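Local coordinates for mandelate racemase / muconate lactonizing enzyme family protein (Agrobacterium tumefaciens, PDB 4DXK) that probably acts as a metal-dependent enzyme of the enolase superfamily, mandelate racemase subgroup, with lyase- or racemase-type chemistry, at residues 170-175 against 214-219; 174-179 against 194-199; 224-229 against 254-259; 239-244 against 258-263; 245-250 against 265-270. All blocks are in the same frame, centred on the assembly; numbering follows the deposited sequence. Where two conformers were deposited one is given.

Interaction 1 of 5, residues 170-175 against 214-219; sequences AMKIWP and MVEFHS. With NA (sodium ion), chain C; PO4 (phosphate ion), chain B.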
# COMPACT_ATOMS: atom_id res chain seq x y z
N ALA A 170 34.67 17.82 6.74
CA ALA A 170 33.30 18.06 6.30
C ALA A 170 32.97 19.54 6.47
O ALA A 170 33.40 20.17 7.44
CB ALA A 170 32.33 17.21 7.09
N MET A 171 32.19 20.07 5.53
CA MET A 171 31.77 21.47 5.58
C MET A 171 30.37 21.57 5.01
O MET A 171 29.98 20.82 4.11
CB MET A 171 32.73 22.35 4.78
CG MET A 171 32.75 22.04 3.29
SD MET A 171 34.08 22.87 2.39
CE MET A 171 33.51 24.56 2.43
N LYS A 172 29.60 22.51 5.55
CA LYS A 172 28.22 22.70 5.14
C LYS A 172 28.05 24.10 4.56
O LYS A 172 28.50 25.07 5.16
CB LYS A 172 27.25 22.47 6.30
CG LYS A 172 25.78 22.52 5.90
CD LYS A 172 24.87 21.84 6.93
CE LYS A 172 24.59 22.74 8.12
NZ LYS A 172 23.75 22.04 9.13
N ILE A 173 27.40 24.18 3.40
CA ILE A 173 27.19 25.46 2.72
C ILE A 173 25.74 25.59 2.28
O ILE A 173 25.02 24.59 2.18
CB ILE A 173 28.14 25.61 1.50
CG1 ILE A 173 27.90 24.50 0.47
CG2 ILE A 173 29.59 25.61 1.95
CD1 ILE A 173 28.69 24.69 -0.82
N TRP A 174 25.29 26.82 2.06
CA TRP A 174 23.92 27.08 1.63
C TRP A 174 23.86 28.10 0.49
O TRP A 174 23.31 29.19 0.65
CB TRP A 174 23.03 27.52 2.81
CG TRP A 174 23.61 28.54 3.75
CD1 TRP A 174 23.46 29.89 3.68
CD2 TRP A 174 24.37 28.27 4.93
NE1 TRP A 174 24.11 30.49 4.74
CE2 TRP A 174 24.68 29.51 5.52
CE3 TRP A 174 24.83 27.10 5.54
CZ2 TRP A 174 25.43 29.62 6.69
CZ3 TRP A 174 25.58 27.21 6.70
CH2 TRP A 174 25.87 28.46 7.26
N PRO A 175 24.41 27.73 -0.68
CA PRO A 175 24.52 28.69 -1.78
C PRO A 175 23.22 28.90 -2.56
O PRO A 175 23.23 29.73 -3.47
CB PRO A 175 25.59 28.06 -2.68
CG PRO A 175 25.43 26.60 -2.47
CD PRO A 175 25.01 26.43 -1.03
N MET A 214 28.21 19.04 2.82
CA MET A 214 26.81 19.05 3.22
C MET A 214 26.13 20.26 2.60
O MET A 214 26.73 21.33 2.51
CB MET A 214 26.71 19.14 4.73
CG MET A 214 27.25 17.91 5.44
SD MET A 214 28.12 18.37 6.93
CE MET A 214 28.64 16.76 7.51
N VAL A 215 24.88 20.09 2.17
CA VAL A 215 24.14 21.20 1.60
C VAL A 215 22.96 21.51 2.49
O VAL A 215 22.14 20.63 2.80
CB VAL A 215 23.64 20.89 0.20
CG1 VAL A 215 23.06 22.15 -0.43
CG2 VAL A 215 24.77 20.33 -0.65
N GLU A 216 22.89 22.76 2.91
CA GLU A 216 21.80 23.28 3.71
C GLU A 216 20.86 24.06 2.80
O GLU A 216 21.33 24.88 2.00
CB GLU A 216 22.40 24.24 4.73
CG GLU A 216 21.40 25.11 5.39
CD GLU A 216 20.61 24.33 6.38
OE1 GLU A 216 19.52 23.83 6.02
OE2 GLU A 216 21.12 24.18 7.51
N PHE A 217 19.56 23.83 2.91
CA PHE A 217 18.56 24.57 2.13
C PHE A 217 17.62 25.42 2.98
O PHE A 217 16.82 26.18 2.43
CB PHE A 217 17.71 23.61 1.29
CG PHE A 217 18.49 22.90 0.22
CD1 PHE A 217 18.82 23.56 -0.96
CD2 PHE A 217 18.90 21.58 0.38
CE1 PHE A 217 19.52 22.91 -1.96
CE2 PHE A 217 19.60 20.93 -0.62
CZ PHE A 217 19.91 21.60 -1.79
N HIS A 218 17.70 25.27 4.29
CA HIS A 218 16.91 26.07 5.23
C HIS A 218 15.40 26.04 4.95
O HIS A 218 14.70 27.00 5.23
CB HIS A 218 17.41 27.52 5.25
CG HIS A 218 18.74 27.68 5.91
ND1 HIS A 218 19.79 28.35 5.32
CD2 HIS A 218 19.19 27.25 7.11
CE1 HIS A 218 20.83 28.35 6.14
NE2 HIS A 218 20.49 27.69 7.23
N SER A 219 14.92 24.92 4.41
CA SER A 219 13.49 24.73 4.13
C SER A 219 12.89 25.80 3.22
O SER A 219 11.69 26.09 3.31
CB SER A 219 12.67 24.62 5.42
OG SER A 219 12.96 23.38 6.05
NA NA C . 20.36 23.60 9.44
P PO4 B . 22.89 25.36 10.31
O1 PO4 B . 22.22 24.00 10.27
O2 PO4 B . 22.20 26.26 11.31
O3 PO4 B . 24.34 25.29 10.70
O4 PO4 B . 22.79 26.00 8.93
O HOH W 1 18.32 23.66 8.33
O HOH W 2 20.00 25.87 9.98
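Three backbone hydrogen bonds join Met171, Ile173 and the strand 214-216 in parallel register. Met214 N gives to Met171 O (2.8 Å), Ile173 N gives to Met214 O, and Glu216 N gives to Ile173 O in an almost straight bond (N-H...O 179°). The bridged pairs are Lys172 with Met214 and Ile173 with Val215. Apolar packing starts on the face that carries Lys172 and Met214: the aliphatic part of Lys172 crosses the Met214 side chain at about a right angle, CG lying 3.7 Å from Met214 CB, while Met214 CE rests on Ala170 CB. These are neighbouring strands of the (beta/alpha)-type barrel of the enolase superfamily, whose strand ends carry the metal site. There the polar contacts gather. Lys172, bent at chi3 (80°), brings NZ to 2.7 Å from O1 of a phosphate ion, probably from the crystallisation liquor; the same NZ forms a salt bridge with Glu242. Glu216 OE2 binds the sodium ion at 2.2 Å, in a site completed by Glu242, Glu268, phosphate O1 and two waters. The other oxygen, OE1, accepts from His218 N at 2.9 Å and from one of those waters, which fixes the carboxylate at both ends. Among the rings, His218 turns its edge to the face of Trp174 in a T-shaped pair (planes at 63°), CE1 standing 3.7 Å from Trp174 CG. His218 ND1 is held by Asp177, and NE2 makes a weak hydrogen bond to phosphate O4. The six-membered side of the indole reaches Glu216, CE3 being 3.8 Å from Glu216 CB.

Interaction 2 of 5, residues 174-179 against 194-199; sequences WPFDAA and KSALEP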
# COMPACT_ATOMS: atom_id res chain seq x y z
N TRP A 174 25.29 26.82 2.06
CA TRP A 174 23.92 27.08 1.63
C TRP A 174 23.86 28.10 0.49
O TRP A 174 23.31 29.19 0.65
CB TRP A 174 23.03 27.52 2.81
CG TRP A 174 23.61 28.54 3.75
CD1 TRP A 174 23.46 29.89 3.68
CD2 TRP A 174 24.37 28.27 4.93
NE1 TRP A 174 24.11 30.49 4.74
CE2 TRP A 174 24.68 29.51 5.52
CE3 TRP A 174 24.83 27.10 5.54
CZ2 TRP A 174 25.43 29.62 6.69
CZ3 TRP A 174 25.58 27.21 6.70
CH2 TRP A 174 25.87 28.46 7.26
N PRO A 175 24.41 27.73 -0.68
CA PRO A 175 24.52 28.69 -1.78
C PRO A 175 23.22 28.90 -2.56
O PRO A 175 23.23 29.73 -3.47
CB PRO A 175 25.59 28.06 -2.68
CG PRO A 175 25.43 26.60 -2.47
CD PRO A 175 25.01 26.43 -1.03
N PHE A 176 22.14 28.20 -2.22
CA PHE A 176 20.88 28.35 -2.95
C PHE A 176 19.92 29.32 -2.26
O PHE A 176 18.84 29.62 -2.80
CB PHE A 176 20.20 26.99 -3.13
CG PHE A 176 21.00 26.02 -3.94
CD1 PHE A 176 20.90 26.01 -5.33
CD2 PHE A 176 21.88 25.13 -3.33
CE1 PHE A 176 21.66 25.13 -6.09
CE2 PHE A 176 22.63 24.25 -4.09
CZ PHE A 176 22.53 24.24 -5.46
N ASP A 177 20.28 29.81 -1.08
CA ASP A 177 19.34 30.63 -0.30
C ASP A 177 19.00 31.95 -1.00
O ASP A 177 17.87 32.40 -0.95
CB ASP A 177 19.89 30.92 1.10
CG ASP A 177 19.83 29.71 2.03
OD1 ASP A 177 19.72 28.56 1.57
OD2 ASP A 177 19.95 29.94 3.25
N ALA A 178 19.99 32.56 -1.64
CA ALA A 178 19.76 33.83 -2.33
C ALA A 178 18.74 33.67 -3.45
O ALA A 178 17.80 34.46 -3.59
CB ALA A 178 21.07 34.40 -2.86
N ALA A 179 18.91 32.61 -4.24
CA ALA A 179 17.96 32.31 -5.30
C ALA A 179 16.56 32.02 -4.74
O ALA A 179 15.56 32.45 -5.31
CB ALA A 179 18.45 31.15 -6.12
N LYS A 194 23.01 27.32 -12.15
CA LYS A 194 24.42 27.18 -12.54
C LYS A 194 25.34 28.01 -11.65
O LYS A 194 26.41 27.55 -11.24
CB LYS A 194 24.60 27.54 -14.01
CG LYS A 194 26.01 27.34 -14.54
CD LYS A 194 26.02 27.33 -16.07
CE LYS A 194 25.48 28.63 -16.65
NZ LYS A 194 26.58 29.56 -17.02
N SER A 195 24.93 29.24 -11.33
CA SER A 195 25.73 30.09 -10.46
C SER A 195 25.86 29.51 -9.06
O SER A 195 26.94 29.55 -8.47
CB SER A 195 25.12 31.49 -10.38
OG SER A 195 25.15 32.11 -11.65
N ALA A 196 24.78 28.95 -8.54
CA ALA A 196 24.79 28.36 -7.20
C ALA A 196 25.61 27.06 -7.13
O ALA A 196 26.03 26.65 -6.04
CB ALA A 196 23.38 28.14 -6.72
N LEU A 197 25.86 26.43 -8.28
CA LEU A 197 26.68 25.22 -8.31
C LEU A 197 28.18 25.53 -8.28
O LEU A 197 28.99 24.65 -7.98
CB LEU A 197 26.34 24.38 -9.54
CG LEU A 197 24.95 23.76 -9.58
CD1 LEU A 197 24.72 23.07 -10.92
CD2 LEU A 197 24.75 22.79 -8.44
N GLU A 198 28.55 26.76 -8.60
CA GLU A 198 29.96 27.11 -8.67
C GLU A 198 30.80 26.85 -7.41
O GLU A 198 31.94 26.41 -7.52
CB GLU A 198 30.13 28.54 -9.19
CG GLU A 198 29.67 28.68 -10.64
CD GLU A 198 30.08 30.00 -11.28
OE1 GLU A 198 29.98 31.04 -10.60
OE2 GLU A 198 30.50 29.98 -12.45
N PRO A 199 30.25 27.10 -6.20
CA PRO A 199 31.05 26.75 -5.02
C PRO A 199 31.41 25.26 -4.96
O PRO A 199 32.49 24.92 -4.48
CB PRO A 199 30.14 27.11 -3.85
CG PRO A 199 29.26 28.19 -4.38
CD PRO A 199 29.04 27.85 -5.83
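With CG of Phe176 trans to its own carbonyl carbon (chi1 -62°) and the ring turned by chi2 of -86°, the phenyl group is swung to the helix segment 194-199 and meets Ala196. The methyl group meets the ring obliquely, its CB 3.5 Å from Phe176 CE1 and slightly farther from CD1. At the far end of the ring, Leu197 CD2 comes to the edge, close to the ring plane, 4.0 Å from Phe176 CZ. Leu197 starts out pointing away from the 174-179 segment; chi1 of -66° brings the branch point round, and CD2, the branch that is not anti, turns back to it. Pro175 continues the contact one residue earlier: its CG lies 3.6 Å from Ala196 O, and its CB touches Pro199 CG at 4.0 Å. Pro175 O in turn sits 3.6 Å from Ala196 CB. A type I beta turn from Trp174 to Asp177 sets Pro175 and Phe176 side by side as the chain leaves strand 170-173 for helix 177-183. The contact thus joins this loop to the outer helix 190-207. Phe200 of that helix packs on both Pro175 and Phe176, and Phe217 meets the Phe176 ring from just beyond strand 212-216. No hydrogen bond crosses between the segments; van der Waals fit between apolar side chains, with two carbonyl oxygens beside them, holds this join.

Interaction 3 of 5, residues 224-229 against 254-259; sequences LPAMQI and TRYAAV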
# COMPACT_ATOMS: atom_id res chain seq x y z
N LEU A 224 8.99 20.98 -6.36
CA LEU A 224 9.53 20.84 -7.71
C LEU A 224 10.93 21.46 -7.90
O LEU A 224 11.83 20.78 -8.38
CB LEU A 224 8.54 21.32 -8.78
CG LEU A 224 7.18 20.62 -8.76
CD1 LEU A 224 6.33 21.15 -9.91
CD2 LEU A 224 7.31 19.10 -8.85
N PRO A 225 11.13 22.73 -7.51
CA PRO A 225 12.50 23.24 -7.65
C PRO A 225 13.48 22.52 -6.71
O PRO A 225 14.66 22.39 -7.06
CB PRO A 225 12.36 24.73 -7.31
CG PRO A 225 11.11 24.82 -6.48
CD PRO A 225 10.20 23.79 -7.09
N ALA A 226 13.02 22.05 -5.55
CA ALA A 226 13.90 21.26 -4.69
C ALA A 226 14.41 20.02 -5.43
O ALA A 226 15.61 19.70 -5.37
CB ALA A 226 13.18 20.87 -3.41
N MET A 227 13.52 19.32 -6.13
CA MET A 227 13.94 18.12 -6.87
C MET A 227 14.84 18.48 -8.05
O MET A 227 15.79 17.76 -8.34
CB MET A 227 12.72 17.30 -7.33
CG MET A 227 11.98 16.61 -6.19
SD MET A 227 10.73 15.42 -6.72
CE MET A 227 9.54 16.49 -7.55
N GLN A 228 14.56 19.60 -8.71
CA GLN A 228 15.40 20.07 -9.81
C GLN A 228 16.83 20.34 -9.33
O GLN A 228 17.80 19.93 -9.97
CB GLN A 228 14.77 21.35 -10.36
CG GLN A 228 15.52 21.98 -11.52
CD GLN A 228 14.89 23.30 -11.94
OE1 GLN A 228 13.85 23.69 -11.42
NE2 GLN A 228 15.53 23.98 -12.88
N ILE A 229 16.94 21.03 -8.20
CA ILE A 229 18.24 21.33 -7.61
C ILE A 229 18.96 20.05 -7.17
O ILE A 229 20.17 19.89 -7.41
CB ILE A 229 18.10 22.30 -6.41
CG1 ILE A 229 17.60 23.68 -6.89
CG2 ILE A 229 19.40 22.41 -5.63
CD1 ILE A 229 17.11 24.57 -5.77
N THR A 254 8.97 11.68 0.28
CA THR A 254 9.15 10.44 -0.47
C THR A 254 9.50 10.72 -1.93
O THR A 254 10.34 10.05 -2.54
CB THR A 254 7.92 9.52 -0.37
OG1 THR A 254 6.81 10.11 -1.05
CG2 THR A 254 7.57 9.30 1.08
N ARG A 255 8.87 11.74 -2.50
CA ARG A 255 9.19 12.09 -3.87
C ARG A 255 10.56 12.70 -4.01
O ARG A 255 11.26 12.46 -5.00
CB ARG A 255 8.14 13.02 -4.42
CG ARG A 255 6.81 12.31 -4.51
CD ARG A 255 5.78 13.19 -5.08
NE ARG A 255 6.13 13.63 -6.43
CZ ARG A 255 5.35 14.46 -7.11
NH1 ARG A 255 4.24 14.91 -6.56
NH2 ARG A 255 5.69 14.84 -8.34
N TYR A 256 10.97 13.49 -3.02
CA TYR A 256 12.29 14.07 -3.03
C TYR A 256 13.35 12.97 -2.97
O TYR A 256 14.32 12.98 -3.73
CB TYR A 256 12.45 15.04 -1.86
CG TYR A 256 13.79 15.74 -1.89
CD1 TYR A 256 13.95 16.92 -2.60
CD2 TYR A 256 14.89 15.22 -1.23
CE1 TYR A 256 15.18 17.57 -2.65
CE2 TYR A 256 16.12 15.85 -1.27
CZ TYR A 256 16.26 17.03 -1.97
OH TYR A 256 17.48 17.66 -2.01
N ALA A 257 13.16 12.02 -2.07
CA ALA A 257 14.13 10.94 -1.90
C ALA A 257 14.25 10.08 -3.16
O ALA A 257 15.29 9.48 -3.41
CB ALA A 257 13.76 10.07 -0.70
N ALA A 258 13.18 10.05 -3.96
CA ALA A 258 13.17 9.27 -5.19
C ALA A 258 14.15 9.78 -6.24
O ALA A 258 14.59 9.03 -7.11
CB ALA A 258 11.76 9.22 -5.77
N VAL A 259 14.48 11.07 -6.17
CA VAL A 259 15.39 11.65 -7.15
C VAL A 259 16.70 12.19 -6.57
O VAL A 259 17.62 12.50 -7.31
CB VAL A 259 14.72 12.78 -7.97
CG1 VAL A 259 13.47 12.27 -8.66
CG2 VAL A 259 14.39 13.96 -7.08
O HOH W 3 17.32 20.06 -3.19
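Met227 carries the contact, laid across the groove between the helix segments 224-229 and 254-259 and meeting three residues of the other helix. Its CG lies 3.7 Å from Val259 CG2, the two side chains crossing at about a right angle, and the same CG approaches Tyr256 at CD1 from an oblique direction. Farther along, SD rests 3.5 Å from Arg255 O; in the conformer given, chi3 (-65°) turns CE toward the Arg255 guanidinium, obliquely and at longer range. Tyr256 is next in buried surface. Its CG stands trans to the backbone N (chi1 -176°), which sends the ring along the inner side of helix 224-229. There Ala226 O lies at its edge, 3.5 Å from Tyr256 CE1, and Ala226 CB is 3.9 Å from the same CE1. A water links the same two residues, donating to Ala226 O at 2.8 Å and standing 2.7 Å from Tyr256 OH. That hydroxyl is also hydrogen-bonded to His241 of the neighbouring strand, so the phenol is held at its end. Arg255 packs its aliphatic CB against Met227 SD, while its guanidinium reaches Ala285 O of a neighbouring subunit. With axes 9.4 Å apart and inclined by 18°, the segments run nearly parallel, as do successive outer helices wrapped round the strands of an alpha/beta barrel.

Interaction 4 of 5, residues 239-244 against 258-263; sequences FWHEDP and AVSPAP. With NA (sodium ion), chain C.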
# COMPACT_ATOMS: atom_id res chain seq x y z
N PHE A 239 27.07 15.15 0.40
CA PHE A 239 26.99 14.22 1.51
C PHE A 239 25.57 14.09 2.07
O PHE A 239 25.10 12.99 2.35
CB PHE A 239 27.95 14.66 2.61
CG PHE A 239 28.10 13.67 3.72
CD1 PHE A 239 28.76 12.46 3.52
CD2 PHE A 239 27.59 13.94 4.98
CE1 PHE A 239 28.92 11.55 4.55
CE2 PHE A 239 27.75 13.03 6.02
CZ PHE A 239 28.41 11.83 5.80
N TRP A 240 24.91 15.23 2.24
CA TRP A 240 23.50 15.23 2.63
C TRP A 240 22.82 16.49 2.12
O TRP A 240 23.49 17.48 1.82
CB TRP A 240 23.33 15.02 4.14
CG TRP A 240 23.56 16.16 5.12
CD1 TRP A 240 23.15 17.47 5.02
CD2 TRP A 240 24.17 16.03 6.41
NE1 TRP A 240 23.48 18.16 6.17
CE2 TRP A 240 24.10 17.29 7.04
CE3 TRP A 240 24.78 14.97 7.08
CZ2 TRP A 240 24.64 17.51 8.31
CZ3 TRP A 240 25.28 15.19 8.35
CH2 TRP A 240 25.22 16.45 8.95
N HIS A 241 21.50 16.42 2.00
CA HIS A 241 20.68 17.56 1.58
C HIS A 241 19.73 17.87 2.71
O HIS A 241 18.78 17.11 2.98
CB HIS A 241 19.90 17.24 0.30
CG HIS A 241 20.78 17.12 -0.91
ND1 HIS A 241 20.29 16.75 -2.15
CD2 HIS A 241 22.11 17.32 -1.08
CE1 HIS A 241 21.28 16.72 -3.02
NE2 HIS A 241 22.40 17.06 -2.40
N GLU A 242 20.02 18.96 3.41
CA GLU A 242 19.36 19.28 4.67
C GLU A 242 18.19 20.22 4.46
O GLU A 242 18.32 21.27 3.81
CB GLU A 242 20.37 19.89 5.63
CG GLU A 242 19.84 20.22 7.02
CD GLU A 242 20.94 20.67 7.96
OE1 GLU A 242 22.12 20.38 7.70
OE2 GLU A 242 20.63 21.34 8.97
N ASP A 243 17.04 19.85 5.01
CA ASP A 243 15.83 20.66 4.95
C ASP A 243 15.56 21.19 3.53
O ASP A 243 15.41 22.39 3.32
CB ASP A 243 15.90 21.79 5.99
CG ASP A 243 15.78 21.26 7.40
OD1 ASP A 243 15.13 20.23 7.57
OD2 ASP A 243 16.34 21.88 8.33
N PRO A 244 15.47 20.28 2.55
CA PRO A 244 15.28 20.73 1.17
C PRO A 244 13.94 21.41 0.92
O PRO A 244 13.83 22.21 -0.01
CB PRO A 244 15.36 19.42 0.37
CG PRO A 244 14.97 18.35 1.36
CD PRO A 244 15.57 18.81 2.65
N ALA A 258 13.18 10.05 -3.96
CA ALA A 258 13.17 9.27 -5.19
C ALA A 258 14.15 9.78 -6.24
O ALA A 258 14.59 9.03 -7.11
CB ALA A 258 11.76 9.22 -5.77
N VAL A 259 14.48 11.07 -6.17
CA VAL A 259 15.39 11.65 -7.15
C VAL A 259 16.70 12.19 -6.57
O VAL A 259 17.62 12.50 -7.31
CB VAL A 259 14.72 12.78 -7.97
CG1 VAL A 259 13.47 12.27 -8.66
CG2 VAL A 259 14.39 13.96 -7.08
N SER A 260 16.79 12.32 -5.25
CA SER A 260 17.96 12.95 -4.65
C SER A 260 19.19 12.04 -4.66
O SER A 260 19.11 10.88 -4.28
CB SER A 260 17.67 13.40 -3.22
OG SER A 260 18.80 14.08 -2.69
N PRO A 261 20.34 12.58 -5.10
CA PRO A 261 21.58 11.79 -5.10
C PRO A 261 22.23 11.71 -3.72
O PRO A 261 23.23 11.02 -3.57
CB PRO A 261 22.48 12.58 -6.05
CG PRO A 261 22.04 14.00 -5.85
CD PRO A 261 20.53 13.90 -5.71
N ALA A 262 21.67 12.41 -2.74
CA ALA A 262 22.19 12.40 -1.38
C ALA A 262 21.03 12.16 -0.42
O ALA A 262 19.89 12.54 -0.72
CB ALA A 262 22.86 13.72 -1.06
N PRO A 263 21.31 11.55 0.75
CA PRO A 263 20.24 11.37 1.73
C PRO A 263 19.71 12.70 2.23
O PRO A 263 20.44 13.71 2.27
CB PRO A 263 20.94 10.62 2.88
CG PRO A 263 22.39 10.93 2.71
CD PRO A 263 22.60 11.02 1.22
NA NA C . 20.36 23.60 9.44
O HOH W 1 18.32 23.66 8.33
O HOH W 2 20.00 25.87 9.98
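A beta-alpha-beta unit of the barrel, strand 240-242 to helix 253-259 to strand 264-266, is closed here between His241 and the loop 260-263 that leads into its second strand. The backbone bond comes first: His241 N gives to Pro263 O at 2.9 Å, with the donor nearly in line with the carbonyl. Above the imidazole, Ala262 CB sits over the ring centre in a CH-pi contact, 3.7 Å from the centroid of His241 and 14° off the normal. Ser260 OG comes obliquely to the same ring, 3.1 Å from His241 ND1, and donates to Ala262 O at 2.7 Å on a lone pair in the carbonyl plane, which ties Ser260 to Ala262 across Pro261. Phe239 contributes its carbonyl, whose O lies 3.4 Å from Pro263 CD. The imidazole is further fixed by Thr238 at NE2. On the opposite side of the strand from His241, Glu242 runs out extended and binds the sodium ion through OE2 at 2.3 Å. Its OE1 accepts from Trp240 NE1 at 3.0 Å. The indole N-H thus acts as a second-shell donor that limits rotation of a metal-binding carboxylate, while His241 is held by packing and hydrogen bonds on the helix side.

Interaction 5 of 5, residues 245-250 against 265-270; sequences IKMDSL and SASETL. With NA (sodium ion), chain C.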
# COMPACT_ATOMS: atom_id res chain seq x y z
N ILE A 245 12.93 21.05 1.72
CA ILE A 245 11.60 21.63 1.67
C ILE A 245 11.15 21.88 3.11
O ILE A 245 11.81 21.46 4.05
CB ILE A 245 10.57 20.72 0.94
CG1 ILE A 245 10.39 19.39 1.69
CG2 ILE A 245 10.97 20.49 -0.53
CD1 ILE A 245 9.22 18.56 1.17
N LYS A 246 10.03 22.57 3.28
CA LYS A 246 9.45 22.80 4.59
C LYS A 246 9.03 21.47 5.19
O LYS A 246 8.48 20.62 4.50
CB LYS A 246 8.23 23.71 4.47
CG LYS A 246 7.77 24.32 5.79
CD LYS A 246 8.65 25.48 6.20
CE LYS A 246 8.03 26.25 7.36
NZ LYS A 246 8.97 27.28 7.81
N MET A 247 9.29 21.29 6.48
CA MET A 247 9.03 20.00 7.13
C MET A 247 7.65 19.94 7.79
O MET A 247 7.51 19.50 8.93
CB MET A 247 10.15 19.72 8.14
CG MET A 247 11.51 19.55 7.46
SD MET A 247 11.60 17.96 6.64
CE MET A 247 12.99 18.19 5.57
N ASP A 248 6.62 20.38 7.06
CA ASP A 248 5.26 20.46 7.60
C ASP A 248 4.28 19.36 7.18
O ASP A 248 3.35 19.04 7.91
CB ASP A 248 4.63 21.83 7.38
CG ASP A 248 4.73 22.33 5.96
OD1 ASP A 248 5.19 21.61 5.04
OD2 ASP A 248 4.30 23.49 5.77
N SER A 249 4.42 18.83 5.97
CA SER A 249 3.73 17.60 5.57
C SER A 249 4.81 16.66 5.05
O SER A 249 5.24 16.75 3.89
CB SER A 249 2.68 17.87 4.48
OG SER A 249 1.54 18.55 4.97
N LEU A 250 5.30 15.78 5.92
CA LEU A 250 6.49 14.99 5.65
C LEU A 250 6.35 13.99 4.52
O LEU A 250 7.36 13.56 3.95
CB LEU A 250 6.97 14.30 6.93
CG LEU A 250 7.33 15.27 8.05
CD1 LEU A 250 7.57 14.53 9.35
CD2 LEU A 250 8.55 16.11 7.69
N SER A 265 18.74 15.15 5.06
CA SER A 265 19.03 15.47 6.44
C SER A 265 17.82 16.25 6.97
O SER A 265 17.48 17.31 6.44
CB SER A 265 20.30 16.30 6.48
OG SER A 265 20.54 16.89 7.72
N ALA A 266 17.15 15.70 7.98
CA ALA A 266 15.91 16.27 8.50
C ALA A 266 15.74 15.84 9.95
O ALA A 266 16.02 14.67 10.26
CB ALA A 266 14.73 15.78 7.67
N SER A 267 15.32 16.73 10.85
CA SER A 267 15.31 18.18 10.67
C SER A 267 15.39 18.85 12.03
O SER A 267 14.61 18.53 12.94
CB SER A 267 14.03 18.68 9.99
OG SER A 267 14.04 20.11 9.94
N GLU A 268 16.29 19.82 12.16
CA GLU A 268 16.37 20.67 13.34
C GLU A 268 15.04 21.39 13.62
O GLU A 268 14.80 21.84 14.74
CB GLU A 268 17.49 21.70 13.17
CG GLU A 268 17.19 22.74 12.08
CD GLU A 268 18.37 23.60 11.68
OE1 GLU A 268 19.48 23.06 11.55
OE2 GLU A 268 18.19 24.83 11.49
N THR A 269 14.19 21.51 12.61
CA THR A 269 12.92 22.22 12.78
C THR A 269 11.79 21.38 13.36
O THR A 269 10.74 21.92 13.68
CB THR A 269 12.41 22.87 11.46
OG1 THR A 269 11.95 21.85 10.55
CG2 THR A 269 13.50 23.70 10.79
N LEU A 270 12.00 20.07 13.50
CA LEU A 270 10.98 19.15 14.00
C LEU A 270 11.11 18.96 15.50
O LEU A 270 12.22 18.89 16.04
CB LEU A 270 11.10 17.78 13.32
CG LEU A 270 10.71 17.75 11.84
CD1 LEU A 270 11.07 16.40 11.23
CD2 LEU A 270 9.22 18.03 11.64
NA NA C . 20.36 23.60 9.44
O HOH W 4 11.11 23.08 8.04
O HOH W 2 20.00 25.87 9.98
O HOH W 1 18.32 23.66 8.33
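Met247 and Leu270 mark where the backbones come nearest, their CA atoms 7.2 Å apart, with no direct hydrogen bond between the segments. Residues 245-250 form a loop without regular structure, in which Met247 is the centre of an inverse gamma turn. The partner segment leaves strand 264-266 through a cis peptide between Ala266 and Ser267 and then makes a type I beta turn from Ser267 to Leu270. Ser267 OG accepts from Thr269 N at 3.0 Å, an ST turn, and is also hydrogen-bonded to Asp243. Into this bend goes the side chain of Met247. Folded at chi1 (-64°) and again at chi2 (-75°), it places CG 3.6 Å from Ser267 OG and carries the methyl CE to Ala266 CB, also at 3.6 Å. Its CB lies alongside Thr269 OG1, and Leu270 CD2 packs on the backbone, 3.5 Å from Met247 O. Leu250 adds a looser touch between CD2 and Leu270 CD1 at 4.4 Å. A water bridges the two segments, accepting from Met247 N and lying 2.9 Å from Thr269 OG1. Inside the beta turn, Glu268 points elsewhere and binds the sodium ion through OE1 at 2.3 Å; its OE2 accepts a hydrogen bond from a metal-bound water and is hydrogen-bonded to Tyr71 of a neighbouring subunit. Around this contact, Leu253 of helix 253-259 packs on Met247, helix 272-281 covers Leu250 and Leu270, and Ala266 is hydrogen-bonded through its backbone to strand 287-290.

Overall arrangement
From the N terminus, interactions 1 and 2 open on the same part of the chain. Interaction 2 closes the shorter loop, from the end of strand 170-173 to helix 190-207, and lies within the loop closed by interaction 1 when strand 212-216 arrives. Interactions 3, 4 and 5 come after both and interlock. Interaction 3 pairs helices 223-232 and 253-259; interaction 4 opens inside its span and ends on the same part of the chain, slightly past it. Interaction 5 crosses both, opening before they close and closing at strand 264-266. Interactions 1, 4 and 5 each supply one glutamate to the sodium ion, whereas 2 ties a strand-end loop to an outer helix and 3 joins two.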